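Local coordinates for protein cytokinin riboside 5'-monophosphate phosphoribohydrolase (Corynebacterium glutamicum, PDB 5ZBL) that belongs to the SLOG clan, folding as a Rossmann-like alpha/beta protein that pairs with a second copy of itself, at residues T28-T33 and A140-D145; L45-G48 and L54-I57; M154-T159 and D167-L172. All blocks are in the same frame, centred on the assembly; numbering follows the deposited sequence.

Contact 1: residues T28-T33 and A140-D145; sequences TQAAQT and ALYDVD. With EDO (1,2-ethanediol), chain E.
A very short hydrogen bond joins Y142 to A30: OH of Y142 lies 2.5 Å from the backbone O of A30, and although the exact length is doubtful at this resolution, the pair is well placed for a hydrogen bond. The phenol is the donor and the helix carbonyl the acceptor. The torsion chi1 of -174° sets the tyrosine ring opposite its own backbone N, which carries the hydroxyl out from the strand end to the helix. The ring arrives rim first, with C of A30 in its plane at the edge. Tyrosine suits this place because its ring is apolar among M113, L34 and L181 while its hydroxyl finds a carbonyl.

V144 fills the angle between ring and helix. Its CG2 sits 3.6 Å above one face of the Y142 ring, displaced toward the rim, and also presses on CB of A30 at 3.4 Å, closer than usual van der Waals contact. Alanine, with only a methyl, suits the close approach of the loop that follows the strand.

Between the two, D143 centres an inverse gamma turn and points to other partners. Its OD2 accepts a 2.6 Å bond from O2 of the 1,2-ethanediol, which E175 also holds, and a bond from NE2 of Q149, while OD1 takes N of W148. On the helix, T33 OG1 bonds to Q29 O at 2.8 Å, on the opposite face of that carbonyl from T33 N. This packing of helix 25-40 against the end of a parallel strand is characteristic of a Rossmann-like alpha/beta sandwich.

Contact 2: residues L45-G48 and L54-I57; sequences LVYG and LMGI
Y47 and M55 meet where strand 44-47 passes into helix 53-64, the first half of a beta-alpha-beta unit, through a turn whose glycines G48, G50 and G53 are spaced as in Rossmann-type loops. The Y47 ring is set with CG between its own backbone N and carbonyl carbon (chi1 87°), which lays it alongside the first turn of the helix. There CE2 of Y47 comes within 3.5 Å of the backbone O of M55. The phenol OH is bonded to O of G50 in the connecting turn, so the ring is held at its far end as well as at its root. Tyrosine fits because it offers an apolar flank to the helix and a donor to the turn.

M55 runs back toward the strand. Its chain is extended at chi2 and then bends at chi3 (103°), carrying the terminal methyl past the ring, with CE of M55 4.0 Å from CD2 of Y47. A flexible, unbranched methionine can make this detour. The M55 side chain also lies about 6 Å from a bound phosphate ion, probably from the crystallisation liquor. G48, whose O is bonded to R99, has no side chain to stand in the way, and CE of M55 settles 3.4 Å from CA of G48.

Contact 3: residues M154-T159 and D167-L172; sequences MLEQMT and DFFECL
The backbone O of L155 is gripped twice by T159, and both residues also touch the ring of F169. N of T159 makes the ordinary helical bond, and OG1 of T159 adds a second one of 2.8 Å to O of L155. The two donors come from opposite faces of the carbonyl plane; the hydroxyl stands 28° out of that plane, with a C=O...O angle of 146°. Threonine suits this buried helix face, since its hydroxyl can fold back on the preceding turn and still border an aromatic ring: OG1 of T159 is 4.2 Å from CD2 of F169.

F169 is the wedge between the segments. With CG anti to the backbone N, its ring reaches from the short helix 166-169 across to helix 149-160. The two helices make up the crossover between the parallel strands 139-142 and 173-175, and the type I turn from F169 to L172 leads the chain into the second strand. CE1 of F169 rests 3.7 Å from CB of L155, with CD1 of the same leucine close by; leucine extends this apolar patch toward F124 and W127.

E156 approaches the ring obliquely near its CE2 atom, away from L155. Bent at chi2, its chain brings OE2 to 3.5 Å from CE2 of F169, the carboxylate and ring planes lying 55° apart. OE2 forms a salt bridge with R166, and OE1 is bonded to NE2 of Q160. On another flank of helix 149-160, M158 packs on G115 of the second subunit.

Overall arrangement
From the N terminus the chain first forms strand 12-16 and helix 25-40, which supplies one half of contact 1. Contact 2 then closes a short loop, with five residues between its segments, joining strand 44-47 to helix 53-64. The long loop of contact 1 ends much later, at strand 139-142, so contact 2 lies within it. Contact 3 follows in series, with seven residues between its segments, and ties helix 149-160 to helix 166-169. Contacts 1 and 2 touch where T28 and A31 pack on I57; contacts 1 and 3 touch through L141 and L172. Contacts 2 and 3 stay about 16 Å apart at their nearest atoms, on opposite sides of the chain's centre.

Contact 1: residues T28-T33 and A140-D145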
loop_
_atom_site.group_PDB
_atom_site.type_symbol
_atom_site.label_atom_id
_atom_site.label_comp_id
_atom_site.label_asym_id
_atom_site.label_seq_id
_atom_site.Cartn_x
_atom_site.Cartn_y
_atom_site.Cartn_z
ATOM N N THR A 28 -3.857 -14.817 -16.437
ATOM C CA THR A 28 -4.035 -16.209 -16.043
ATOM C C THR A 28 -2.916 -17.104 -16.538
ATOM O O THR A 28 -2.356 -17.905 -15.765
ATOM C CB THR A 28 -5.382 -16.785 -16.533
ATOM O OG1 THR A 28 -6.460 -16.145 -15.845
ATOM C CG2 THR A 28 -5.470 -18.307 -16.293
ATOM N N GLN A 29 -2.588 -16.997 -17.817
ATOM C CA GLN A 29 -1.576 -17.900 -18.376
ATOM C C GLN A 29 -0.225 -17.575 -17.778
ATOM O O GLN A 29 0.574 -18.484 -17.525
ATOM C CB GLN A 29 -1.507 -17.801 -19.895
ATOM C CG GLN A 29 -2.775 -18.239 -20.647
ATOM C CD GLN A 29 -2.821 -17.692 -22.079
ATOM O OE1 GLN A 29 -1.769 -17.433 -22.684
ATOM N NE2 GLN A 29 -4.040 -17.467 -22.608
ATOM N N ALA A 30 0.037 -16.277 -17.568
ATOM C CA ALA A 30 1.306 -15.833 -17.011
ATOM C C ALA A 30 1.427 -16.325 -15.598
ATOM O O ALA A 30 2.520 -16.627 -15.182
ATOM C CB ALA A 30 1.439 -14.318 -17.038
ATOM N N ALA A 31 0.302 -16.451 -14.889
ATOM C CA ALA A 31 0.326 -16.949 -13.516
ATOM C C ALA A 31 0.643 -18.442 -13.482
ATOM O O ALA A 31 1.434 -18.912 -12.650
ATOM C CB ALA A 31 -0.992 -16.642 -12.800
ATOM N N GLN A 32 0.022 -19.172 -14.391
ATOM C CA GLN A 32 0.283 -20.609 -14.551
ATOM C C GLN A 32 1.694 -20.944 -14.933
ATOM O O GLN A 32 2.256 -21.889 -14.389
ATOM C CB GLN A 32 -0.663 -21.191 -15.587
ATOM C CG GLN A 32 -2.065 -21.279 -15.027
ATOM C CD GLN A 32 -3.134 -21.370 -16.086
ATOM O OE1 GLN A 32 -4.299 -21.400 -15.747
ATOM N NE2 GLN A 32 -2.745 -21.390 -17.378
ATOM N N THR A 33 2.273 -20.162 -15.842
ATOM C CA THR A 33 3.673 -20.373 -16.241
ATOM C C THR A 33 4.595 -20.080 -15.080
ATOM O O THR A 33 5.636 -20.740 -14.912
ATOM C CB THR A 33 4.090 -19.502 -17.455
ATOM O OG1 THR A 33 3.013 -19.444 -18.378
ATOM C CG2 THR A 33 5.222 -20.143 -18.185
ATOM N N ALA A 140 10.018 -8.898 -6.026
ATOM C CA ALA A 140 10.022 -8.963 -7.479
ATOM C C ALA A 140 8.674 -8.543 -8.044
ATOM O O ALA A 140 7.628 -8.936 -7.530
ATOM C CB ALA A 140 10.358 -10.357 -7.938
ATOM N N LEU A 141 8.715 -7.751 -9.108
ATOM C CA LEU A 141 7.521 -7.354 -9.835
ATOM C C LEU A 141 7.437 -8.189 -11.110
ATOM O O LEU A 141 8.300 -8.112 -11.967
ATOM C CB LEU A 141 7.576 -5.868 -10.159
ATOM C CG LEU A 141 7.839 -4.897 -9.021
ATOM C CD1 LEU A 141 7.776 -3.480 -9.580
ATOM C CD2 LEU A 141 6.834 -5.102 -7.902
ATOM N N TYR A 142 6.407 -9.017 -11.193
ATOM C CA TYR A 142 6.186 -9.866 -12.349
ATOM C C TYR A 142 5.470 -8.993 -13.381
ATOM O O TYR A 142 4.239 -8.773 -13.300
ATOM C CB TYR A 142 5.380 -11.114 -11.938
ATOM C CG TYR A 142 5.161 -12.214 -12.976
ATOM C CD1 TYR A 142 6.122 -12.525 -13.934
ATOM C CD2 TYR A 142 3.985 -12.965 -12.964
ATOM C CE1 TYR A 142 5.917 -13.541 -14.830
ATOM C CE2 TYR A 142 3.773 -13.994 -13.853
ATOM C CZ TYR A 142 4.739 -14.276 -14.804
ATOM O OH TYR A 142 4.553 -15.313 -15.743
ATOM N N ASP A 143 6.247 -8.531 -14.369
ATOM C CA ASP A 143 5.811 -7.470 -15.267
ATOM C C ASP A 143 5.019 -7.967 -16.506
ATOM O O ASP A 143 5.363 -7.686 -17.646
ATOM C CB ASP A 143 7.039 -6.646 -15.650
ATOM C CG ASP A 143 6.703 -5.268 -16.179
ATOM O OD1 ASP A 143 5.655 -4.684 -15.794
ATOM O OD2 ASP A 143 7.544 -4.762 -16.958
ATOM N N VAL A 144 3.926 -8.663 -16.255
ATOM C CA VAL A 144 3.131 -9.265 -17.321
ATOM C C VAL A 144 2.537 -8.148 -18.161
ATOM O O VAL A 144 1.738 -7.385 -17.629
ATOM C CB VAL A 144 1.961 -10.116 -16.785
ATOM C CG1 VAL A 144 1.114 -10.634 -17.915
ATOM C CG2 VAL A 144 2.477 -11.283 -15.980
ATOM N N ASP A 145 2.955 -8.057 -19.438
ATOM C CA ASP A 145 2.501 -7.049 -20.418
ATOM C C ASP A 145 2.826 -5.570 -20.007
ATOM O O ASP A 145 2.056 -4.628 -20.249
ATOM C CB ASP A 145 1.020 -7.263 -20.698
ATOM C CG ASP A 145 0.515 -6.457 -21.902
ATOM O OD1 ASP A 145 1.240 -6.369 -22.933
ATOM O OD2 ASP A 145 -0.620 -5.918 -21.805
HETATM C C1 EDO E . 11.767 -6.809 -18.480
HETATM O O1 EDO E . 13.094 -6.963 -17.968
HETATM C C2 EDO E . 10.833 -6.322 -17.362
HETATM O O2 EDO E . 9.879 -5.385 -17.873
#

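Contact 2: residues L45-G48 and L54-I57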
loop_
_atom_site.group_PDB
_atom_site.type_symbol
_atom_site.label_atom_id
_atom_site.label_comp_id
_atom_site.label_asym_id
_atom_site.label_seq_id
_atom_site.Cartn_x
_atom_site.Cartn_y
_atom_site.Cartn_z
ATOM N N LEU A 45 4.241 -22.043 -2.682
ATOM C CA LEU A 45 3.400 -20.832 -2.646
ATOM C C LEU A 45 2.932 -20.458 -1.237
ATOM O O LEU A 45 2.366 -21.272 -0.507
ATOM C CB LEU A 45 2.155 -21.027 -3.541
ATOM C CG LEU A 45 1.101 -19.910 -3.560
ATOM C CD1 LEU A 45 1.746 -18.588 -3.944
ATOM C CD2 LEU A 45 -0.024 -20.203 -4.519
ATOM N N VAL A 46 3.141 -19.217 -0.867
ATOM C CA VAL A 46 2.447 -18.645 0.268
ATOM C C VAL A 46 1.646 -17.514 -0.329
ATOM O O VAL A 46 2.208 -16.678 -1.067
ATOM C CB VAL A 46 3.388 -18.069 1.298
ATOM C CG1 VAL A 46 2.587 -17.527 2.463
ATOM C CG2 VAL A 46 4.380 -19.143 1.774
ATOM N N TYR A 47 0.355 -17.478 -0.026
ATOM C CA TYR A 47 -0.521 -16.408 -0.556
ATOM C C TYR A 47 -1.695 -16.180 0.386
ATOM O O TYR A 47 -1.798 -16.820 1.434
ATOM C CB TYR A 47 -0.957 -16.710 -1.997
ATOM C CG TYR A 47 -2.198 -17.574 -2.105
ATOM C CD1 TYR A 47 -2.309 -18.768 -1.403
ATOM C CD2 TYR A 47 -3.249 -17.214 -2.924
ATOM C CE1 TYR A 47 -3.442 -19.539 -1.476
ATOM C CE2 TYR A 47 -4.386 -17.994 -3.009
ATOM C CZ TYR A 47 -4.491 -19.138 -2.264
ATOM O OH TYR A 47 -5.612 -19.929 -2.359
ATOM N N GLY A 48 -2.570 -15.229 0.029
ATOM C CA GLY A 48 -3.616 -14.794 0.902
ATOM C C GLY A 48 -4.833 -15.687 0.987
ATOM O O GLY A 48 -5.818 -15.279 1.607
ATOM N N LEU A 54 -6.776 -14.219 -9.948
ATOM C CA LEU A 54 -5.443 -14.746 -10.125
ATOM C C LEU A 54 -4.960 -15.387 -8.845
ATOM O O LEU A 54 -4.081 -16.212 -8.894
ATOM C CB LEU A 54 -4.488 -13.622 -10.519
ATOM C CG LEU A 54 -4.797 -12.841 -11.810
ATOM C CD1 LEU A 54 -3.640 -11.883 -12.014
ATOM C CD2 LEU A 54 -5.027 -13.723 -13.073
ATOM N N MET A 55 -5.527 -14.992 -7.703
ATOM C CA MET A 55 -5.312 -15.705 -6.449
ATOM C C MET A 55 -5.691 -17.175 -6.633
ATOM O O MET A 55 -4.844 -18.033 -6.444
ATOM C CB MET A 55 -6.061 -15.061 -5.283
ATOM C CG MET A 55 -5.287 -13.932 -4.596
ATOM S SD MET A 55 -6.217 -13.192 -3.204
ATOM C CE MET A 55 -5.315 -13.979 -1.880
ATOM N N GLY A 56 -6.919 -17.446 -7.078
ATOM C CA GLY A 56 -7.382 -18.820 -7.377
ATOM C C GLY A 56 -6.521 -19.523 -8.435
ATOM O O GLY A 56 -6.086 -20.663 -8.258
ATOM N N ILE A 57 -6.219 -18.807 -9.512
ATOM C CA ILE A 57 -5.414 -19.368 -10.568
ATOM C C ILE A 57 -4.028 -19.806 -10.088
ATOM O O ILE A 57 -3.585 -20.905 -10.424
ATOM C CB ILE A 57 -5.211 -18.358 -11.685
ATOM C CG1 ILE A 57 -6.539 -18.015 -12.382
ATOM C CG2 ILE A 57 -4.198 -18.878 -12.673
ATOM C CD1 ILE A 57 -7.273 -19.173 -13.025
#

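Contact 3: residues M154-T159 and D167-L172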
loop_
_atom_site.group_PDB
_atom_site.type_symbol
_atom_site.label_atom_id
_atom_site.label_comp_id
_atom_site.label_asym_id
_atom_site.label_seq_id
_atom_site.Cartn_x
_atom_site.Cartn_y
_atom_site.Cartn_z
ATOM N N MET A 154 6.283 6.214 -11.492
ATOM C CA MET A 154 5.929 6.895 -10.276
ATOM C C MET A 154 7.088 6.882 -9.288
ATOM O O MET A 154 7.383 7.926 -8.735
ATOM C CB MET A 154 4.642 6.315 -9.631
ATOM C CG MET A 154 4.132 7.049 -8.363
ATOM S SD MET A 154 3.711 8.828 -8.530
ATOM C CE MET A 154 3.648 9.346 -6.826
ATOM N N LEU A 155 7.709 5.717 -9.080
ATOM C CA LEU A 155 8.793 5.549 -8.149
ATOM C C LEU A 155 10.052 6.273 -8.567
ATOM O O LEU A 155 10.771 6.786 -7.733
ATOM C CB LEU A 155 9.157 4.071 -7.984
ATOM C CG LEU A 155 8.131 3.216 -7.261
ATOM C CD1 LEU A 155 8.685 1.794 -7.147
ATOM C CD2 LEU A 155 7.795 3.772 -5.884
ATOM N N GLU A 156 10.336 6.255 -9.862
ATOM C CA GLU A 156 11.450 7.020 -10.433
ATOM C C GLU A 156 11.234 8.509 -10.077
ATOM O O GLU A 156 12.128 9.145 -9.507
ATOM C CB GLU A 156 11.527 6.760 -11.942
ATOM C CG GLU A 156 12.520 7.573 -12.760
ATOM C CD GLU A 156 13.911 7.523 -12.177
ATOM O OE1 GLU A 156 14.576 8.600 -12.082
ATOM O OE2 GLU A 156 14.309 6.407 -11.766
ATOM N N GLN A 157 10.022 9.025 -10.324
ATOM C CA GLN A 157 9.703 10.424 -10.013
ATOM C C GLN A 157 9.774 10.754 -8.513
ATOM O O GLN A 157 10.333 11.788 -8.099
ATOM C CB GLN A 157 8.370 10.836 -10.622
ATOM C CG GLN A 157 8.446 11.014 -12.128
ATOM C CD GLN A 157 7.205 11.668 -12.743
ATOM O OE1 GLN A 157 6.537 12.523 -12.130
ATOM N NE2 GLN A 157 6.896 11.275 -13.976
ATOM N N MET A 158 9.257 9.860 -7.689
ATOM C CA MET A 158 9.399 10.034 -6.265
ATOM C C MET A 158 10.885 10.099 -5.831
ATOM O O MET A 158 11.206 10.812 -4.897
ATOM C CB MET A 158 8.706 8.903 -5.539
ATOM C CG MET A 158 7.199 8.900 -5.629
ATOM S SD MET A 158 6.496 7.412 -4.853
ATOM C CE MET A 158 5.118 8.196 -4.052
ATOM N N THR A 159 11.756 9.321 -6.481
ATOM C CA THR A 159 13.188 9.328 -6.227
ATOM C C THR A 159 13.819 10.654 -6.681
ATOM O O THR A 159 14.618 11.195 -5.986
ATOM C CB THR A 159 13.911 8.150 -6.962
ATOM O OG1 THR A 159 13.299 6.891 -6.624
ATOM C CG2 THR A 159 15.397 8.098 -6.583
ATOM N N ASP A 167 19.235 4.479 -3.730
ATOM C CA ASP A 167 19.784 3.210 -3.240
ATOM C C ASP A 167 18.719 2.122 -3.122
ATOM O O ASP A 167 18.905 0.993 -3.598
ATOM C CB ASP A 167 20.412 3.412 -1.842
ATOM C CG ASP A 167 21.819 2.871 -1.735
ATOM O OD1 ASP A 167 22.419 2.511 -2.773
ATOM O OD2 ASP A 167 22.335 2.834 -0.594
ATOM N N PHE A 168 17.625 2.476 -2.445
ATOM C CA PHE A 168 16.562 1.541 -2.105
ATOM C C PHE A 168 15.910 0.986 -3.362
ATOM O O PHE A 168 15.893 -0.212 -3.560
ATOM C CB PHE A 168 15.489 2.210 -1.235
ATOM C CG PHE A 168 14.348 1.303 -0.907
ATOM C CD1 PHE A 168 14.554 0.199 -0.086
ATOM C CD2 PHE A 168 13.083 1.513 -1.451
ATOM C CE1 PHE A 168 13.514 -0.668 0.210
ATOM C CE2 PHE A 168 12.035 0.653 -1.157
ATOM C CZ PHE A 168 12.254 -0.437 -0.325
ATOM N N PHE A 169 15.417 1.891 -4.200
ATOM C CA PHE A 169 14.762 1.593 -5.484
ATOM C C PHE A 169 15.449 0.509 -6.303
ATOM O O PHE A 169 14.764 -0.315 -6.874
ATOM C CB PHE A 169 14.693 2.911 -6.313
ATOM C CG PHE A 169 13.970 2.810 -7.652
ATOM C CD1 PHE A 169 12.780 2.098 -7.797
ATOM C CD2 PHE A 169 14.468 3.488 -8.767
ATOM C CE1 PHE A 169 12.124 2.051 -9.029
ATOM C CE2 PHE A 169 13.819 3.436 -9.994
ATOM C CZ PHE A 169 12.641 2.724 -10.127
ATOM N N GLU A 170 16.789 0.495 -6.330
ATOM C CA GLU A 170 17.570 -0.204 -7.382
ATOM C C GLU A 170 17.939 -1.693 -7.151
ATOM O O GLU A 170 18.538 -2.314 -8.018
ATOM C CB GLU A 170 18.832 0.637 -7.701
ATOM C CG GLU A 170 19.678 0.224 -8.917
ATOM C CD GLU A 170 18.886 -0.151 -10.180
ATOM O OE1 GLU A 170 18.118 0.697 -10.688
ATOM O OE2 GLU A 170 19.060 -1.289 -10.686
ATOM N N CYS A 171 17.568 -2.273 -6.014
ATOM C CA CYS A 171 17.729 -3.739 -5.774
ATOM C C CYS A 171 16.404 -4.508 -6.029
ATOM O O CYS A 171 16.240 -5.679 -5.666
ATOM C CB CYS A 171 18.243 -3.960 -4.350
ATOM S SG CYS A 171 17.779 -2.601 -3.250
ATOM N N LEU A 172 15.484 -3.814 -6.687
ATOM C CA LEU A 172 14.162 -4.293 -7.005
ATOM C C LEU A 172 14.197 -5.184 -8.254
ATOM O O LEU A 172 14.659 -4.743 -9.296
ATOM C CB LEU A 172 13.271 -3.063 -7.279
ATOM C CG LEU A 172 11.869 -3.351 -7.766
ATOM C CD1 LEU A 172 11.159 -4.234 -6.749
ATOM C CD2 LEU A 172 11.140 -2.044 -8.003
#